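PDB 2EG4: probable thiosulfate sulfurtransferase from Thermus thermophilus, which probably transfers sulfur from thiosulfate to cyanide, as rhodaneses do, and binds a zinc ion. Local coordinates for residues Leu134-Gln144 and Gly156-Leu166. Numbering follows the deposited sequence.
Sequences LLDVRSPEEFQ and GRIPGSKNAPL. With SO4 (sulfate ion), chain E.
The ring of Phe143 is the main bump, and Arg157 and Asn163 form the slot it fills. Asn163 CB sits over the centre of one face, 3.5 Å from the ring centroid, with its amide stacked nearly parallel to the ring. Arg157 CD lies over the opposite face, nearer the rim, with Phe143 CE1 3.4 Å away. At the ring edge is Ser161 O. CG of Arg157 lies between its backbone N and carbonyl carbon (chi1 59°), and the chain then runs extended past the ring. The guanidinium makes a cation-pi contact there. Its NH1 bonds to Phe143 O at 3.0 Å, while NE and NH2 hold a sulfate, probably from the crystallisation liquor. With alanine in its place, Phe143 would probably lose the cover of CD and the cation-pi contact on this face, and Phe143 O its NH1 donor.

Strands 134-136 and 162-163 run parallel, as in the beta-alpha-beta unit of a rhodanese domain. Asp136 N donates to Lys162 O at 2.8 Å. Asp136 O takes Ala164 N and Asn163 ND2 from opposite faces of its plane. ND2 also reaches Arg138 O at 3.0 Å, tying strand to turn. Arg138 grips the Asp136 carboxylate side-on, NE to OD1 and NH2 to OD2. NH2 also donates to Gly156 O at 2.8 Å. The Arg138 side chain lies about 5 Å from that of the zinc ligand His192. The salt bridge probably favours the ionised form of Asp136, and the added bond to Gly156 O helps fix the guanidinium.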
loop_
_atom_site.group_PDB
_atom_site.type_symbol
_atom_site.label_atom_id
_atom_site.label_comp_id
_atom_site.label_asym_id
_atom_site.label_seq_id
_atom_site.Cartn_x
_atom_site.Cartn_y
_atom_site.Cartn_z
ATOM N N LEU A 134 -8.489 -8.792 12.174
ATOM C CA LEU A 134 -8.480 -8.265 10.828
ATOM C C LEU A 134 -9.406 -7.088 10.770
ATOM O O LEU A 134 -10.593 -7.221 11.068
ATOM C CB LEU A 134 -9.024 -9.289 9.841
ATOM C CG LEU A 134 -8.108 -10.153 9.001
ATOM C CD1 LEU A 134 -8.968 -10.912 8.009
ATOM C CD2 LEU A 134 -7.088 -9.271 8.274
ATOM N N LEU A 135 -8.868 -5.946 10.369
ATOM C CA LEU A 135 -9.679 -4.753 10.206
ATOM C C LEU A 135 -9.973 -4.532 8.729
ATOM O O LEU A 135 -9.050 -4.470 7.899
ATOM C CB LEU A 135 -8.953 -3.518 10.750
ATOM C CG LEU A 135 -8.588 -3.633 12.227
ATOM C CD1 LEU A 135 -7.918 -2.347 12.671
ATOM C CD2 LEU A 135 -9.866 -3.901 13.030
ATOM N N ASP A 136 -11.262 -4.443 8.415
ATOM C CA ASP A 136 -11.748 -4.178 7.065
ATOM C C ASP A 136 -11.853 -2.646 7.030
ATOM O O ASP A 136 -12.698 -2.058 7.730
ATOM C CB ASP A 136 -13.123 -4.803 6.913
ATOM C CG ASP A 136 -13.694 -4.656 5.529
ATOM O OD1 ASP A 136 -13.363 -3.676 4.820
ATOM O OD2 ASP A 136 -14.486 -5.543 5.147
ATOM N N VAL A 137 -11.011 -1.997 6.230
ATOM C CA VAL A 137 -11.013 -0.542 6.199
ATOM C C VAL A 137 -11.911 0.084 5.157
ATOM O O VAL A 137 -11.834 1.288 4.893
ATOM C CB VAL A 137 -9.564 0.023 6.097
ATOM C CG1 VAL A 137 -8.709 -0.539 7.244
ATOM C CG2 VAL A 137 -8.933 -0.325 4.749
ATOM N N ARG A 138 -12.802 -0.714 4.592
ATOM C CA ARG A 138 -13.743 -0.199 3.604
ATOM C C ARG A 138 -14.897 0.513 4.305
ATOM O O ARG A 138 -14.924 0.626 5.537
ATOM C CB ARG A 138 -14.285 -1.353 2.770
ATOM C CG ARG A 138 -13.185 -2.082 1.986
ATOM C CD ARG A 138 -13.753 -3.225 1.184
ATOM N NE ARG A 138 -14.354 -4.192 2.099
ATOM C CZ ARG A 138 -15.245 -5.117 1.761
ATOM N NH1 ARG A 138 -15.665 -5.238 0.508
ATOM N NH2 ARG A 138 -15.746 -5.895 2.704
ATOM N N SER A 139 -15.850 1.004 3.528
ATOM C CA SER A 139 -16.986 1.703 4.117
ATOM C C SER A 139 -17.921 0.693 4.761
ATOM O O SER A 139 -17.856 -0.498 4.458
ATOM C CB SER A 139 -17.758 2.460 3.033
ATOM O OG SER A 139 -18.314 1.558 2.089
ATOM N N PRO A 140 -18.803 1.159 5.667
ATOM C CA PRO A 140 -19.760 0.273 6.335
ATOM C C PRO A 140 -20.624 -0.467 5.320
ATOM O O PRO A 140 -20.964 -1.640 5.519
ATOM C CB PRO A 140 -20.591 1.239 7.179
ATOM C CG PRO A 140 -19.576 2.259 7.581
ATOM C CD PRO A 140 -18.815 2.497 6.281
ATOM N N GLU A 141 -20.983 0.218 4.234
ATOM C CA GLU A 141 -21.814 -0.392 3.186
ATOM C C GLU A 141 -21.102 -1.552 2.488
ATOM O O GLU A 141 -21.732 -2.535 2.086
ATOM C CB GLU A 141 -22.204 0.644 2.119
ATOM C CG GLU A 141 -23.181 1.722 2.560
ATOM C CD GLU A 141 -22.630 2.617 3.658
ATOM O OE1 GLU A 141 -21.409 2.910 3.643
ATOM O OE2 GLU A 141 -23.426 3.042 4.532
ATOM N N GLU A 142 -19.791 -1.413 2.306
ATOM C CA GLU A 142 -19.008 -2.466 1.667
ATOM C C GLU A 142 -18.882 -3.606 2.671
ATOM O O GLU A 142 -19.016 -4.783 2.325
ATOM C CB GLU A 142 -17.612 -1.936 1.285
ATOM C CG GLU A 142 -17.606 -0.966 0.086
ATOM C CD GLU A 142 -16.314 -0.170 -0.004
ATOM O OE1 GLU A 142 -16.164 0.839 0.731
ATOM O OE2 GLU A 142 -15.436 -0.566 -0.800
ATOM N N PHE A 143 -18.620 -3.238 3.916
ATOM C CA PHE A 143 -18.475 -4.203 5.003
ATOM C C PHE A 143 -19.724 -5.067 5.169
ATOM O O PHE A 143 -19.642 -6.267 5.454
ATOM C CB PHE A 143 -18.199 -3.449 6.302
ATOM C CG PHE A 143 -17.962 -4.335 7.487
ATOM C CD1 PHE A 143 -16.767 -5.039 7.622
ATOM C CD2 PHE A 143 -18.925 -4.444 8.487
ATOM C CE1 PHE A 143 -16.534 -5.827 8.732
ATOM C CE2 PHE A 143 -18.698 -5.238 9.610
ATOM C CZ PHE A 143 -17.506 -5.927 9.735
ATOM N N GLN A 144 -20.887 -4.445 5.008
ATOM C CA GLN A 144 -22.155 -5.147 5.147
ATOM C C GLN A 144 -22.542 -5.918 3.894
ATOM O O GLN A 144 -23.529 -6.667 3.894
ATOM C CB GLN A 144 -23.257 -4.148 5.491
ATOM C CG GLN A 144 -23.069 -3.437 6.806
ATOM C CD GLN A 144 -24.187 -2.454 7.063
ATOM O OE1 GLN A 144 -25.361 -2.816 7.003
ATOM N NE2 GLN A 144 -23.837 -1.206 7.345
ATOM N N GLY A 156 -19.591 -8.521 0.379
ATOM C CA GLY A 156 -19.234 -9.361 1.503
ATOM C C GLY A 156 -17.975 -8.920 2.191
ATOM O O GLY A 156 -17.311 -7.985 1.746
ATOM N N ARG A 157 -17.667 -9.602 3.290
ATOM C CA ARG A 157 -16.496 -9.332 4.106
ATOM C C ARG A 157 -15.937 -10.660 4.572
ATOM O O ARG A 157 -16.601 -11.699 4.483
ATOM C CB ARG A 157 -16.893 -8.515 5.337
ATOM C CG ARG A 157 -17.935 -9.230 6.191
ATOM C CD ARG A 157 -18.130 -8.569 7.558
ATOM N NE ARG A 157 -19.141 -9.271 8.360
ATOM C CZ ARG A 157 -20.455 -9.131 8.200
ATOM N NH1 ARG A 157 -20.929 -8.312 7.268
ATOM N NH2 ARG A 157 -21.296 -9.797 8.978
ATOM N N ILE A 158 -14.702 -10.632 5.052
ATOM C CA ILE A 158 -14.070 -11.828 5.565
ATOM C C ILE A 158 -14.771 -12.063 6.904
ATOM O O ILE A 158 -14.896 -11.151 7.704
ATOM C CB ILE A 158 -12.539 -11.599 5.721
ATOM C CG1 ILE A 158 -11.920 -11.510 4.318
ATOM C CG2 ILE A 158 -11.887 -12.742 6.521
ATOM C CD1 ILE A 158 -10.456 -11.122 4.308
ATOM N N PRO A 159 -15.259 -13.294 7.143
ATOM C CA PRO A 159 -15.954 -13.595 8.406
ATOM C C PRO A 159 -15.102 -13.276 9.624
ATOM O O PRO A 159 -13.914 -13.598 9.658
ATOM C CB PRO A 159 -16.260 -15.088 8.282
ATOM C CG PRO A 159 -16.343 -15.305 6.760
ATOM C CD PRO A 159 -15.145 -14.502 6.306
ATOM N N GLY A 160 -15.711 -12.635 10.621
ATOM C CA GLY A 160 -14.991 -12.310 11.841
ATOM C C GLY A 160 -14.244 -10.987 11.845
ATOM O O GLY A 160 -13.747 -10.550 12.879
ATOM N N SER A 161 -14.156 -10.331 10.690
ATOM C CA SER A 161 -13.443 -9.060 10.623
ATOM C C SER A 161 -14.235 -7.918 11.263
ATOM O O SER A 161 -15.454 -8.001 11.413
ATOM C CB SER A 161 -13.157 -8.702 9.163
ATOM O OG SER A 161 -14.374 -8.563 8.467
ATOM N N LYS A 162 -13.533 -6.852 11.623
ATOM C CA LYS A 162 -14.187 -5.692 12.227
ATOM C C LYS A 162 -14.015 -4.512 11.291
ATOM O O LYS A 162 -12.964 -4.352 10.677
ATOM C CB LYS A 162 -13.558 -5.382 13.583
ATOM C CG LYS A 162 -13.529 -6.583 14.532
ATOM C CD LYS A 162 -14.922 -7.152 14.767
ATOM C CE LYS A 162 -14.875 -8.337 15.734
ATOM N NZ LYS A 162 -16.213 -8.977 15.907
ATOM N N ASN A 163 -15.048 -3.682 11.190
ATOM C CA ASN A 163 -15.008 -2.528 10.299
ATOM C C ASN A 163 -14.320 -1.325 10.957
ATOM O O ASN A 163 -14.671 -0.912 12.065
ATOM C CB ASN A 163 -16.445 -2.184 9.886
ATOM C CG ASN A 163 -16.531 -1.148 8.768
ATOM O OD1 ASN A 163 -17.571 -0.494 8.603
ATOM N ND2 ASN A 163 -15.462 -1.007 7.982
ATOM N N ALA A 164 -13.303 -0.795 10.283
ATOM C CA ALA A 164 -12.577 0.381 10.751
ATOM C C ALA A 164 -12.345 1.206 9.479
ATOM O O ALA A 164 -11.263 1.170 8.884
ATOM C CB ALA A 164 -11.238 -0.011 11.402
ATOM N N PRO A 165 -13.389 1.935 9.028
ATOM C CA PRO A 165 -13.345 2.774 7.823
ATOM C C PRO A 165 -12.095 3.629 7.724
ATOM O O PRO A 165 -11.654 4.210 8.708
ATOM C CB PRO A 165 -14.613 3.612 7.933
ATOM C CG PRO A 165 -15.564 2.652 8.619
ATOM C CD PRO A 165 -14.687 2.075 9.713
ATOM N N LEU A 166 -11.546 3.688 6.513
ATOM C CA LEU A 166 -10.332 4.441 6.208
ATOM C C LEU A 166 -10.268 5.809 6.881
ATOM O O LEU A 166 -9.229 6.199 7.444
ATOM C CB LEU A 166 -10.227 4.623 4.689
ATOM C CG LEU A 166 -9.104 5.520 4.168
ATOM C CD1 LEU A 166 -7.759 4.845 4.399
ATOM C CD2 LEU A 166 -9.320 5.796 2.686
HETATM S S SO4 E . -19.282 -12.028 11.087
HETATM O O1 SO4 E . -20.588 -12.378 10.441
HETATM O O2 SO4 E . -19.500 -11.024 12.179
HETATM O O3 SO4 E . -18.676 -13.272 11.667
HETATM O O4 SO4 E . -18.349 -11.447 10.066
HETATM O O HOH W 1 -10.946 -10.819 12.699
HETATM O O HOH W 2 -18.798 -5.755 -0.234
#